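Local structure of terminal oxygenase component of carbazole 1,9a-dioxygenase (3GKQ) at residues Ile22-Gly27 / Ala172-Gly177; Gln50-Lys55 / Trp286-Asp291; Arg16-Tyr21 / Glu365-Ala370. The protein probably catalyses the dioxygenation of carbazole at a non-haem iron centre, using electrons passed on by its Rieske [2Fe-2S] cluster. All coordinates share one frame; numbering follows the deposited sequence.

Interaction 1 of 3, residues Ile22-Gly27 / Ala172-Gly177; sequences IDAKLG and ANWRMG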
ATOM      1  N   ILE A  22      21.086   8.181  13.847  1.00 26.76           N
ATOM      2  CA  ILE A  22      20.431   6.985  13.332  1.00 26.74           C
ATOM      3  C   ILE A  22      18.956   6.950  13.740  1.00 27.54           C
ATOM      4  O   ILE A  22      18.107   6.484  12.978  1.00 26.72           O
ATOM      5  CB  ILE A  22      21.131   5.707  13.844  1.00 27.50           C
ATOM      6  CG1 ILE A  22      22.506   5.577  13.176  1.00 29.12           C
ATOM      7  CG2 ILE A  22      20.272   4.475  13.544  1.00 28.03           C
ATOM      8  CD1 ILE A  22      23.338   4.427  13.695  1.00 31.30           C
ATOM      9  N   ASP A  23      18.652   7.449  14.936  1.00 29.44           N
ATOM     10  CA  ASP A  23      17.270   7.466  15.422  1.00 31.79           C
ATOM     11  C   ASP A  23      16.446   8.651  14.918  1.00 30.36           C
ATOM     12  O   ASP A  23      15.217   8.629  15.011  1.00 30.14           O
ATOM     13  CB  ASP A  23      17.230   7.483  16.956  1.00 37.87           C
ATOM     14  CG  ASP A  23      17.739   6.197  17.571  1.00 43.87           C
ATOM     15  OD1 ASP A  23      17.320   5.108  17.115  1.00 48.26           O
ATOM     16  OD2 ASP A  23      18.550   6.272  18.518  1.00 48.19           O
ATOM     17  N   ALA A  24      17.117   9.670  14.386  1.00 27.36           N
ATOM     18  CA  ALA A  24      16.444  10.884  13.914  1.00 25.58           C
ATOM     19  C   ALA A  24      15.760  10.777  12.555  1.00 26.42           C
ATOM     20  O   ALA A  24      15.961  11.619  11.679  1.00 24.99           O
ATOM     21  CB  ALA A  24      17.436  12.041  13.895  1.00 23.26           C
ATOM     22  N   LYS A  25      14.927   9.759  12.388  1.00 26.85           N
ATOM     23  CA  LYS A  25      14.234   9.556  11.130  1.00 29.01           C
ATOM     24  C   LYS A  25      13.268  10.698  10.796  1.00 29.98           C
ATOM     25  O   LYS A  25      13.006  10.982   9.625  1.00 28.29           O
ATOM     26  CB  LYS A  25      13.493   8.219  11.174  1.00 32.01           C
ATOM     27  CG  LYS A  25      12.868   7.816   9.860  1.00 35.88           C
ATOM     28  CD  LYS A  25      12.373   6.378   9.904  1.00 38.74           C
ATOM     29  CE  LYS A  25      13.524   5.399  10.046  1.00 41.71           C
ATOM     30  NZ  LYS A  25      13.030   3.995  10.090  1.00 43.17           N
ATOM     31  N   LEU A  26      12.755  11.365  11.823  1.00 29.06           N
ATOM     32  CA  LEU A  26      11.814  12.457  11.609  1.00 30.63           C
ATOM     33  C   LEU A  26      12.458  13.831  11.784  1.00 30.48           C
ATOM     34  O   LEU A  26      11.773  14.852  11.806  1.00 32.49           O
ATOM     35  CB  LEU A  26      10.629  12.290  12.562  1.00 33.36           C
ATOM     36  CG  LEU A  26       9.220  12.522  12.020  1.00 37.26           C
ATOM     37  CD1 LEU A  26       9.069  11.952  10.615  1.00 36.84           C
ATOM     38  CD2 LEU A  26       8.228  11.875  12.977  1.00 37.84           C
ATOM     39  N   GLY A  27      13.782  13.856  11.906  1.00 28.31           N
ATOM     40  CA  GLY A  27      14.477  15.119  12.047  1.00 26.49           C
ATOM     41  C   GLY A  27      14.761  15.546  13.472  1.00 27.08           C
ATOM     42  O   GLY A  27      14.517  14.801  14.427  1.00 25.80           O
ATOM     43  N   ALA A 172      12.219  10.335  -0.301  1.00 25.17           N
ATOM     44  CA  ALA A 172      13.272   9.732   0.496  1.00 23.19           C
ATOM     45  C   ALA A 172      13.343  10.443   1.832  1.00 22.82           C
ATOM     46  O   ALA A 172      12.870  11.576   1.972  1.00 22.47           O
ATOM     47  CB  ALA A 172      14.620   9.842  -0.224  1.00 21.98           C
ATOM     48  N   ASN A 173      13.920   9.762   2.813  1.00 22.52           N
ATOM     49  CA  ASN A 173      14.097  10.329   4.137  1.00 22.23           C
ATOM     50  C   ASN A 173      15.011  11.541   3.993  1.00 23.52           C
ATOM     51  O   ASN A 173      15.895  11.559   3.126  1.00 23.03           O
ATOM     52  CB  ASN A 173      14.734   9.298   5.068  1.00 21.58           C
ATOM     53  CG  ASN A 173      14.950   9.838   6.459  1.00 22.82           C
ATOM     54  OD1 ASN A 173      16.042  10.284   6.802  1.00 23.62           O
ATOM     55  ND2 ASN A 173      13.894   9.819   7.268  1.00 23.56           N
ATOM     56  N   TRP A 174      14.808  12.545   4.841  1.00 22.62           N
ATOM     57  CA  TRP A 174      15.602  13.764   4.781  1.00 22.60           C
ATOM     58  C   TRP A 174      17.108  13.527   4.881  1.00 23.58           C
ATOM     59  O   TRP A 174      17.893  14.253   4.275  1.00 23.38           O
ATOM     60  CB  TRP A 174      15.170  14.737   5.885  1.00 23.90           C
ATOM     61  CG  TRP A 174      15.585  14.313   7.262  1.00 23.50           C
ATOM     62  CD1 TRP A 174      14.969  13.390   8.062  1.00 24.31           C
ATOM     63  CD2 TRP A 174      16.727  14.779   7.989  1.00 23.70           C
ATOM     64  NE1 TRP A 174      15.658  13.253   9.243  1.00 24.64           N
ATOM     65  CE2 TRP A 174      16.742  14.092   9.225  1.00 24.93           C
ATOM     66  CE3 TRP A 174      17.740  15.709   7.716  1.00 24.15           C
ATOM     67  CZ2 TRP A 174      17.736  14.307  10.189  1.00 25.96           C
ATOM     68  CZ3 TRP A 174      18.734  15.921   8.679  1.00 25.60           C
ATOM     69  CH2 TRP A 174      18.720  15.220   9.899  1.00 23.94           C
ATOM     70  N   ARG A 175      17.516  12.511   5.635  1.00 23.34           N
ATOM     71  CA  ARG A 175      18.940  12.229   5.789  1.00 23.95           C
ATOM     72  C   ARG A 175      19.610  11.833   4.476  1.00 24.18           C
ATOM     73  O   ARG A 175      20.796  12.091   4.285  1.00 25.28           O
ATOM     74  CB  ARG A 175      19.154  11.149   6.856  1.00 21.92           C
ATOM     75  CG  ARG A 175      18.752  11.618   8.261  1.00 21.66           C
ATOM     76  CD  ARG A 175      18.730  10.477   9.271  1.00 22.06           C
ATOM     77  NE  ARG A 175      17.761   9.445   8.904  1.00 22.67           N
ATOM     78  CZ  ARG A 175      17.600   8.300   9.563  1.00 25.18           C
ATOM     79  NH1 ARG A 175      18.340   8.032  10.630  1.00 24.89           N
ATOM     80  NH2 ARG A 175      16.711   7.412   9.145  1.00 24.86           N
ATOM     81  N   MET A 176      18.860  11.216   3.568  1.00 23.54           N
ATOM     82  CA  MET A 176      19.429  10.840   2.281  1.00 23.35           C
ATOM     83  C   MET A 176      19.806  12.117   1.535  1.00 24.34           C
ATOM     84  O   MET A 176      20.774  12.141   0.772  1.00 24.08           O
ATOM     85  CB  MET A 176      18.424  10.030   1.453  1.00 22.84           C
ATOM     86  CG  MET A 176      18.058   8.683   2.070  1.00 23.22           C
ATOM     87  SD  MET A 176      19.481   7.613   2.421  1.00 25.05           S
ATOM     88  CE  MET A 176      19.753   7.967   4.178  1.00 22.98           C
ATOM     89  N   GLY A 177      19.032  13.175   1.768  1.00 25.26           N
ATOM     90  CA  GLY A 177      19.295  14.452   1.133  1.00 26.87           C
ATOM     91  C   GLY A 177      20.562  15.079   1.682  1.00 28.97           C
ATOM     92  O   GLY A 177      21.418  15.531   0.920  1.00 28.58           O
TER

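Interaction 2 of 3, residues Gln50-Lys55 / Trp286-Asp291; sequences QLLGEK and WYVPID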
ATOM      1  N   GLN A  50       3.206  20.329   6.027  1.00 27.52           N
ATOM      2  CA  GLN A  50       3.549  19.287   6.982  1.00 28.27           C
ATOM      3  C   GLN A  50       5.062  19.212   7.082  1.00 27.36           C
ATOM      4  O   GLN A  50       5.750  19.130   6.066  1.00 27.10           O
ATOM      5  CB  GLN A  50       2.998  17.925   6.546  1.00 28.88           C
ATOM      6  CG  GLN A  50       3.289  16.802   7.547  1.00 31.49           C
ATOM      7  CD  GLN A  50       2.713  15.459   7.119  1.00 35.45           C
ATOM      8  OE1 GLN A  50       1.579  15.379   6.648  1.00 37.79           O
ATOM      9  NE2 GLN A  50       3.487  14.398   7.297  1.00 35.30           N
ATOM     10  N   LEU A  51       5.582  19.278   8.302  1.00 26.18           N
ATOM     11  CA  LEU A  51       7.019  19.176   8.506  1.00 26.81           C
ATOM     12  C   LEU A  51       7.250  18.388   9.785  1.00 26.58           C
ATOM     13  O   LEU A  51       6.528  18.559  10.773  1.00 25.73           O
ATOM     14  CB  LEU A  51       7.679  20.557   8.610  1.00 27.36           C
ATOM     15  CG  LEU A  51       7.502  21.362   9.897  1.00 28.84           C
ATOM     16  CD1 LEU A  51       8.480  22.530   9.900  1.00 28.59           C
ATOM     17  CD2 LEU A  51       6.071  21.850  10.012  1.00 29.83           C
ATOM     18  N   LEU A  52       8.253  17.517   9.758  1.00 26.27           N
ATOM     19  CA  LEU A  52       8.573  16.683  10.911  1.00 25.78           C
ATOM     20  C   LEU A  52       7.364  15.892  11.405  1.00 25.24           C
ATOM     21  O   LEU A  52       7.214  15.646  12.602  1.00 25.00           O
ATOM     22  CB  LEU A  52       9.158  17.535  12.043  1.00 25.81           C
ATOM     23  CG  LEU A  52      10.625  17.935  11.848  1.00 28.33           C
ATOM     24  CD1 LEU A  52      10.742  18.997  10.757  1.00 28.01           C
ATOM     25  CD2 LEU A  52      11.186  18.466  13.154  1.00 28.33           C
ATOM     26  N   GLY A  53       6.505  15.499  10.466  1.00 25.43           N
ATOM     27  CA  GLY A  53       5.322  14.723  10.800  1.00 26.48           C
ATOM     28  C   GLY A  53       4.156  15.506  11.385  1.00 27.66           C
ATOM     29  O   GLY A  53       3.110  14.929  11.674  1.00 29.20           O
ATOM     30  N   GLU A  54       4.323  16.812  11.558  1.00 27.85           N
ATOM     31  CA  GLU A  54       3.267  17.644  12.126  1.00 27.37           C
ATOM     32  C   GLU A  54       2.526  18.448  11.056  1.00 28.00           C
ATOM     33  O   GLU A  54       3.142  19.065  10.189  1.00 28.31           O
ATOM     34  CB  GLU A  54       3.872  18.581  13.183  1.00 27.68           C
ATOM     35  CG  GLU A  54       4.384  17.830  14.423  1.00 28.80           C
ATOM     36  CD  GLU A  54       5.077  18.733  15.445  1.00 30.27           C
ATOM     37  OE1 GLU A  54       4.736  19.929  15.534  1.00 29.57           O
ATOM     38  OE2 GLU A  54       5.954  18.234  16.179  1.00 30.98           O
ATOM     39  N   LYS A  55       1.198  18.424  11.117  1.00 26.94           N
ATOM     40  CA  LYS A  55       0.378  19.153  10.152  1.00 26.91           C
ATOM     41  C   LYS A  55       0.097  20.563  10.660  1.00 27.18           C
ATOM     42  O   LYS A  55      -0.479  20.753  11.732  1.00 25.95           O
ATOM     43  CB  LYS A  55      -0.923  18.392   9.895  1.00 27.69           C
ATOM     44  CG  LYS A  55      -0.695  17.046   9.207  1.00 30.48           C
ATOM     45  CD  LYS A  55      -1.970  16.220   9.108  1.00 33.92           C
ATOM     46  CE  LYS A  55      -2.978  16.844   8.158  1.00 35.08           C
ATOM     47  NZ  LYS A  55      -4.233  16.036   8.079  1.00 36.63           N
ATOM     48  N   TRP A 286      18.115  22.945   1.767  1.00 27.85           N
ATOM     49  CA  TRP A 286      17.465  22.405   2.962  1.00 26.13           C
ATOM     50  C   TRP A 286      16.837  21.072   2.564  1.00 26.13           C
ATOM     51  O   TRP A 286      16.437  20.883   1.414  1.00 24.77           O
ATOM     52  CB  TRP A 286      16.355  23.337   3.462  1.00 27.07           C
ATOM     53  CG  TRP A 286      16.803  24.419   4.411  1.00 28.99           C
ATOM     54  CD1 TRP A 286      16.766  24.379   5.775  1.00 27.83           C
ATOM     55  CD2 TRP A 286      17.324  25.709   4.064  1.00 28.00           C
ATOM     56  NE1 TRP A 286      17.227  25.565   6.301  1.00 27.11           N
ATOM     57  CE2 TRP A 286      17.577  26.400   5.270  1.00 29.20           C
ATOM     58  CE3 TRP A 286      17.604  26.349   2.847  1.00 29.73           C
ATOM     59  CZ2 TRP A 286      18.093  27.700   5.300  1.00 29.23           C
ATOM     60  CZ3 TRP A 286      18.118  27.642   2.873  1.00 29.45           C
ATOM     61  CH2 TRP A 286      18.356  28.303   4.094  1.00 30.86           C
ATOM     62  N   TYR A 287      16.761  20.155   3.520  1.00 25.07           N
ATOM     63  CA  TYR A 287      16.166  18.841   3.315  1.00 24.79           C
ATOM     64  C   TYR A 287      15.243  18.702   4.518  1.00 25.42           C
ATOM     65  O   TYR A 287      15.564  18.019   5.485  1.00 25.65           O
ATOM     66  CB  TYR A 287      17.249  17.766   3.358  1.00 25.00           C
ATOM     67  CG  TYR A 287      18.458  18.116   2.531  1.00 27.29           C
ATOM     68  CD1 TYR A 287      18.464  17.929   1.150  1.00 28.74           C
ATOM     69  CD2 TYR A 287      19.582  18.680   3.126  1.00 29.27           C
ATOM     70  CE1 TYR A 287      19.570  18.301   0.378  1.00 30.63           C
ATOM     71  CE2 TYR A 287      20.685  19.055   2.368  1.00 30.99           C
ATOM     72  CZ  TYR A 287      20.673  18.863   0.998  1.00 31.38           C
ATOM     73  OH  TYR A 287      21.770  19.237   0.257  1.00 33.40           O
ATOM     74  N   VAL A 288      14.101  19.374   4.444  1.00 25.49           N
ATOM     75  CA  VAL A 288      13.137  19.392   5.529  1.00 24.71           C
ATOM     76  C   VAL A 288      12.276  18.149   5.601  1.00 24.65           C
ATOM     77  O   VAL A 288      11.543  17.824   4.664  1.00 23.97           O
ATOM     78  CB  VAL A 288      12.223  20.633   5.424  1.00 25.17           C
ATOM     79  CG1 VAL A 288      11.368  20.756   6.675  1.00 22.88           C
ATOM     80  CG2 VAL A 288      13.074  21.885   5.222  1.00 24.62           C
ATOM     81  N   PRO A 289      12.348  17.436   6.729  1.00 23.28           N
ATOM     82  CA  PRO A 289      11.554  16.217   6.899  1.00 24.02           C
ATOM     83  C   PRO A 289      10.066  16.531   6.756  1.00 23.32           C
ATOM     84  O   PRO A 289       9.592  17.510   7.319  1.00 23.86           O
ATOM     85  CB  PRO A 289      11.881  15.773   8.329  1.00 22.79           C
ATOM     86  CG  PRO A 289      13.196  16.428   8.636  1.00 24.47           C
ATOM     87  CD  PRO A 289      13.076  17.772   7.964  1.00 24.41           C
ATOM     88  N   ILE A 290       9.345  15.719   5.989  1.00 23.20           N
ATOM     89  CA  ILE A 290       7.903  15.885   5.843  1.00 24.57           C
ATOM     90  C   ILE A 290       7.334  14.769   6.724  1.00 25.74           C
ATOM     91  O   ILE A 290       6.539  15.017   7.630  1.00 26.23           O
ATOM     92  CB  ILE A 290       7.449  15.709   4.386  1.00 24.94           C
ATOM     93  CG1 ILE A 290       7.949  16.895   3.545  1.00 26.12           C
ATOM     94  CG2 ILE A 290       5.921  15.623   4.332  1.00 23.88           C
ATOM     95  CD1 ILE A 290       7.668  16.765   2.048  1.00 27.52           C
ATOM     96  N   ASP A 291       7.749  13.538   6.440  1.00 24.82           N
ATOM     97  CA  ASP A 291       7.381  12.386   7.251  1.00 25.30           C
ATOM     98  C   ASP A 291       8.573  11.454   7.090  1.00 25.07           C
ATOM     99  O   ASP A 291       9.589  11.857   6.521  1.00 24.00           O
ATOM    100  CB  ASP A 291       6.060  11.730   6.813  1.00 26.10           C
ATOM    101  CG  ASP A 291       6.082  11.243   5.386  1.00 30.22           C
ATOM    102  OD1 ASP A 291       7.176  10.934   4.868  1.00 32.05           O
ATOM    103  OD2 ASP A 291       4.991  11.150   4.784  1.00 33.46           O
TER
HETATM  104  O   HOH W   1       2.557  11.804   6.378  1.00 38.19           O

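Interaction 3 of 3, residues Arg16-Tyr21 / Glu365-Ala370; sequences RAWAPY and EWRRLA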
ATOM      1  N   ARG A  16      28.472   4.081  17.345  1.00 35.18           N
ATOM      2  CA  ARG A  16      28.277   4.688  18.658  1.00 34.33           C
ATOM      3  C   ARG A  16      28.184   6.215  18.668  1.00 33.20           C
ATOM      4  O   ARG A  16      27.221   6.777  19.186  1.00 32.45           O
ATOM      5  CB  ARG A  16      29.405   4.244  19.596  1.00 35.31           C
ATOM      6  CG  ARG A  16      29.267   4.742  21.024  1.00 35.28           C
ATOM      7  CD  ARG A  16      30.436   4.261  21.878  1.00 35.82           C
ATOM      8  NE  ARG A  16      30.449   2.806  21.994  1.00 35.42           N
ATOM      9  CZ  ARG A  16      31.425   2.108  22.565  1.00 35.13           C
ATOM     10  NH1 ARG A  16      32.483   2.727  23.080  1.00 31.19           N
ATOM     11  NH2 ARG A  16      31.344   0.785  22.617  1.00 33.65           N
ATOM     12  N   ALA A  17      29.187   6.879  18.103  1.00 32.08           N
ATOM     13  CA  ALA A  17      29.230   8.337  18.076  1.00 32.14           C
ATOM     14  C   ALA A  17      28.082   9.021  17.331  1.00 32.61           C
ATOM     15  O   ALA A  17      27.889  10.227  17.480  1.00 33.01           O
ATOM     16  CB  ALA A  17      30.570   8.804  17.513  1.00 32.43           C
ATOM     17  N   TRP A  18      27.331   8.283  16.518  1.00 32.51           N
ATOM     18  CA  TRP A  18      26.206   8.904  15.826  1.00 32.24           C
ATOM     19  C   TRP A  18      24.893   8.142  15.938  1.00 30.97           C
ATOM     20  O   TRP A  18      24.050   8.196  15.043  1.00 31.00           O
ATOM     21  CB  TRP A  18      26.522   9.192  14.348  1.00 34.46           C
ATOM     22  CG  TRP A  18      27.527   8.306  13.688  1.00 34.43           C
ATOM     23  CD1 TRP A  18      28.887   8.391  13.787  1.00 33.90           C
ATOM     24  CD2 TRP A  18      27.256   7.237  12.783  1.00 34.92           C
ATOM     25  NE1 TRP A  18      29.479   7.443  12.996  1.00 35.35           N
ATOM     26  CE2 TRP A  18      28.498   6.717  12.366  1.00 36.11           C
ATOM     27  CE3 TRP A  18      26.080   6.666  12.278  1.00 37.95           C
ATOM     28  CZ2 TRP A  18      28.603   5.649  11.469  1.00 36.53           C
ATOM     29  CZ3 TRP A  18      26.182   5.604  11.384  1.00 36.96           C
ATOM     30  CH2 TRP A  18      27.437   5.108  10.991  1.00 37.67           C
ATOM     31  N   ALA A  19      24.709   7.457  17.062  1.00 30.72           N
ATOM     32  CA  ALA A  19      23.485   6.702  17.303  1.00 29.98           C
ATOM     33  C   ALA A  19      22.243   7.601  17.267  1.00 29.75           C
ATOM     34  O   ALA A  19      21.210   7.213  16.732  1.00 30.09           O
ATOM     35  CB  ALA A  19      23.573   5.981  18.641  1.00 30.81           C
ATOM     36  N   PRO A  20      22.323   8.815  17.845  1.00 29.60           N
ATOM     37  CA  PRO A  20      21.151   9.700  17.825  1.00 28.91           C
ATOM     38  C   PRO A  20      20.714  10.036  16.394  1.00 28.67           C
ATOM     39  O   PRO A  20      19.524  10.109  16.096  1.00 28.05           O
ATOM     40  CB  PRO A  20      21.635  10.933  18.586  1.00 28.49           C
ATOM     41  CG  PRO A  20      22.633  10.360  19.554  1.00 29.99           C
ATOM     42  CD  PRO A  20      23.396   9.385  18.678  1.00 29.33           C
ATOM     43  N   TYR A  21      21.693  10.245  15.522  1.00 27.67           N
ATOM     44  CA  TYR A  21      21.434  10.562  14.122  1.00 26.79           C
ATOM     45  C   TYR A  21      20.682   9.396  13.493  1.00 26.33           C
ATOM     46  O   TYR A  21      19.754   9.589  12.706  1.00 26.04           O
ATOM     47  CB  TYR A  21      22.763  10.792  13.394  1.00 26.83           C
ATOM     48  CG  TYR A  21      22.660  11.095  11.916  1.00 26.32           C
ATOM     49  CD1 TYR A  21      22.223  12.340  11.466  1.00 26.54           C
ATOM     50  CD2 TYR A  21      23.056  10.152  10.967  1.00 27.03           C
ATOM     51  CE1 TYR A  21      22.190  12.644  10.107  1.00 26.88           C
ATOM     52  CE2 TYR A  21      23.027  10.445   9.603  1.00 27.05           C
ATOM     53  CZ  TYR A  21      22.599  11.692   9.181  1.00 27.57           C
ATOM     54  OH  TYR A  21      22.607  11.995   7.841  1.00 24.78           O
ATOM     55  N   GLU A 365      31.839  13.173  10.065  1.00 30.30           N
ATOM     56  CA  GLU A 365      31.984  14.302  10.978  1.00 30.76           C
ATOM     57  C   GLU A 365      30.636  14.984  11.172  1.00 29.29           C
ATOM     58  O   GLU A 365      30.336  15.481  12.259  1.00 28.66           O
ATOM     59  CB  GLU A 365      33.010  15.311  10.447  1.00 34.18           C
ATOM     60  CG  GLU A 365      34.452  14.863  10.617  1.00 40.91           C
ATOM     61  CD  GLU A 365      34.789  14.547  12.065  1.00 44.04           C
ATOM     62  OE1 GLU A 365      34.579  15.421  12.933  1.00 44.85           O
ATOM     63  OE2 GLU A 365      35.262  13.423  12.332  1.00 46.36           O
ATOM     64  N   TRP A 366      29.828  15.013  10.119  1.00 28.04           N
ATOM     65  CA  TRP A 366      28.503  15.619  10.205  1.00 28.39           C
ATOM     66  C   TRP A 366      27.597  14.789  11.122  1.00 27.81           C
ATOM     67  O   TRP A 366      26.905  15.331  11.981  1.00 28.18           O
ATOM     68  CB  TRP A 366      27.883  15.743   8.806  1.00 27.84           C
ATOM     69  CG  TRP A 366      26.384  15.604   8.780  1.00 28.40           C
ATOM     70  CD1 TRP A 366      25.670  14.535   8.311  1.00 27.47           C
ATOM     71  CD2 TRP A 366      25.421  16.544   9.276  1.00 27.37           C
ATOM     72  NE1 TRP A 366      24.324  14.752   8.482  1.00 28.95           N
ATOM     73  CE2 TRP A 366      24.142  15.976   9.072  1.00 28.64           C
ATOM     74  CE3 TRP A 366      25.513  17.808   9.874  1.00 27.92           C
ATOM     75  CZ2 TRP A 366      22.961  16.631   9.444  1.00 28.72           C
ATOM     76  CZ3 TRP A 366      24.338  18.459  10.245  1.00 27.77           C
ATOM     77  CH2 TRP A 366      23.079  17.867  10.028  1.00 27.70           C
ATOM     78  N   ARG A 367      27.616  13.473  10.947  1.00 28.75           N
ATOM     79  CA  ARG A 367      26.788  12.594  11.765  1.00 29.35           C
ATOM     80  C   ARG A 367      27.145  12.723  13.247  1.00 28.72           C
ATOM     81  O   ARG A 367      26.264  12.698  14.107  1.00 26.59           O
ATOM     82  CB  ARG A 367      26.931  11.144  11.272  1.00 31.23           C
ATOM     83  CG  ARG A 367      26.962  11.083   9.747  1.00 34.89           C
ATOM     84  CD  ARG A 367      26.179   9.960   9.096  1.00 36.53           C
ATOM     85  NE  ARG A 367      26.806   8.658   9.228  1.00 37.76           N
ATOM     86  CZ  ARG A 367      26.878   7.749   8.256  1.00 34.58           C
ATOM     87  NH1 ARG A 367      26.372   7.984   7.054  1.00 32.94           N
ATOM     88  NH2 ARG A 367      27.445   6.579   8.501  1.00 28.31           N
ATOM     89  N   ARG A 368      28.434  12.877  13.542  1.00 28.80           N
ATOM     90  CA  ARG A 368      28.888  13.026  14.925  1.00 30.68           C
ATOM     91  C   ARG A 368      28.439  14.373  15.488  1.00 29.61           C
ATOM     92  O   ARG A 368      27.902  14.448  16.597  1.00 30.34           O
ATOM     93  CB  ARG A 368      30.417  12.925  15.006  1.00 33.21           C
ATOM     94  CG  ARG A 368      30.981  11.554  14.647  1.00 37.69           C
ATOM     95  CD  ARG A 368      32.498  11.608  14.519  1.00 42.35           C
ATOM     96  NE  ARG A 368      33.149  11.879  15.796  1.00 48.05           N
ATOM     97  CZ  ARG A 368      33.523  10.938  16.660  1.00 49.75           C
ATOM     98  NH1 ARG A 368      33.314   9.656  16.382  1.00 50.81           N
ATOM     99  NH2 ARG A 368      34.097  11.278  17.807  1.00 50.95           N
ATOM    100  N   LEU A 369      28.661  15.435  14.722  1.00 28.43           N
ATOM    101  CA  LEU A 369      28.275  16.775  15.153  1.00 28.64           C
ATOM    102  C   LEU A 369      26.760  16.870  15.316  1.00 27.96           C
ATOM    103  O   LEU A 369      26.268  17.372  16.329  1.00 29.42           O
ATOM    104  CB  LEU A 369      28.772  17.823  14.146  1.00 28.47           C
ATOM    105  CG  LEU A 369      28.403  19.286  14.439  1.00 29.55           C
ATOM    106  CD1 LEU A 369      29.537  20.208  14.023  1.00 29.54           C
ATOM    107  CD2 LEU A 369      27.121  19.646  13.715  1.00 26.38           C
ATOM    108  N   ALA A 370      26.021  16.374  14.330  1.00 26.07           N
ATOM    109  CA  ALA A 370      24.567  16.415  14.394  1.00 25.07           C
ATOM    110  C   ALA A 370      24.054  15.638  15.608  1.00 25.56           C
ATOM    111  O   ALA A 370      23.114  16.073  16.277  1.00 24.71           O
ATOM    112  CB  ALA A 370      23.968  15.839  13.118  1.00 24.95           C
TER
HETATM  113  O   HOH W   2      28.744  12.373  18.671  1.00 45.69           O
HETATM  114  O   HOH W   3      32.270   8.121  14.410  1.00 44.10           O

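Interaction 1 of 3, residues Ile22-Gly27 / Ala172-Gly177
Asn173, Trp174 and Arg175 each send an N-H to a different backbone carbonyl of 22-27, so three consecutive side chains hold one short run of chain. The Trp174 indole meets it edge-on: NE1 lies 2.9 Å from Ala24 O, almost in line with the C=O bond and within the ring plane. Ala24 O also takes the turn bond from Gly27 N, so two donors share this oxygen. The Asn173 side chain crosses that of Lys25 at about a right angle, and its ND2 binds Lys25 O at 2.8 Å on a lone pair, in the carbonyl plane. A bend at chi3 (-61°) turns the guanidinium of Arg175 so that NH1 meets Ile22 O from above the carbonyl plane, 2.8 Å away, while Lys25 CA covers one face. Asn173 OD1 accepts from Arg175 N (2.9 Å) and from Arg175 NE (2.8 Å), the two donors approaching opposite faces of the amide. Lys25 NZ turns elsewhere, to Ala346 O. The bond from Arg175 N makes Asn173 the N-cap of helix 174-181, and this capped helix start receives the type I beta turn Ala24-Gly27 that follows helix 19-23.

Interaction 2 of 3, residues Gln50-Lys55 / Trp286-Asp291
Leu51 and Leu52 run past Pro289 and Ile290 at a place where both chains change direction: 50-55 folds back through a type I' beta turn from Leu51 to Glu54, and 286-291 turns a corner at Ile290. The turn presents two successive N-H groups to two successive carbonyls. Leu52 N binds Pro289 O at 2.8 Å in a nearly straight bond (170°), and Gly53 N binds Ile290 O at 2.9 Å with more bend. Leu51 CA adds a C-H...O contact to Pro289 O. Both central residues of the turn, Leu52 and Gly53, have positive phi, which at Gly53 favours glycine.

Gln50 supplies a further bond to this backbone. Its chain runs extended, with CG anti to the backbone N (chi1 -178°), and carries NE2 to within 3.1 Å of Ile290 O. Gly53 N and Gln50 NE2 come to that oxygen from opposite faces of its carbonyl plane, so it is held from both faces. NE2 also donates to a water, 2.9 Å away, which passes a hydrogen bond on to Asp291 OD2; OD1 of this aspartate holds Gly293 N and ND1 of His294, which belongs to a second iron-binding site. On the apolar side, Leu52 lies alongside Pro289, its CD1 branch 3.8 Å from the proline CD, and Leu51 CB touches Val288 CG1. The contact thus joins a hairpin turn of the Rieske domain to the end of strand 282-289 in the catalytic domain's antiparallel sheet, the two-domain arrangement of Rieske oxygenase alpha subunits.

Interaction 3 of 3, residues Arg16-Tyr21 / Glu365-Ala370
A cation-pi contact, with the guanidinium of Arg367 over the indole of Trp18, dominates this buried junction, where the turn before helix 19-23 and that helix's first residues lie against helix 361-373 near the C-terminal end of the chain. Arg367 lies alongside Trp18, pointing the same way: its CZ is 4.0 Å from the centroid of the six-membered ring and 18° off the ring normal. The guanidinium is steeply inclined to the indole, their planes 62° apart. The aliphatic stem packs on Tyr21, with CB over the ring face and CD near CE2. Bends at chi2 and chi3 bring the guanidinium into this position, and salt bridges to Glu354 and Glu179 hold its two ends. Tyr21 OH accepts a weak bond from Trp366 NE1 at 3.3 Å, in the indole plane, and is also bonded to Glu179. At the more exposed margin, water bridges Ala17 O to Arg368 O, and a second water, 2.7 Å from Arg368 NH1, reaches Trp18 NE1 weakly. Trp351 of helix 349-353 packs on Trp18, Tyr21 and Arg367, Glu179 comes from helix 174-181, and Arg75 of a neighbouring subunit, a residue of its cluster pocket, packs on Arg367.

Overall arrangement
From the N terminus, residues 16-21 enter interaction 3, which closes the longest loop by bringing the start of the chain onto helix 361-373. The same helix 19-23 runs on into interaction 1, where 22-27 meets the beginning of helix 174-181; Arg175 spans both, since its NH1 also bonds to Tyr21 O. Strands 47-51 and 54-61 follow, and their turn meets 286-291 in interaction 2. Interactions 1 and 2 both nest within the loop of interaction 3, but cross each other along the chain. They also touch: the Leu26 carbonyl packs on Leu52, and Trp174 on Pro289. Together they join the N-terminal segment to helices 174-181 and 361-373 of the catalytic domain, and the Rieske hairpin turn to its sheet.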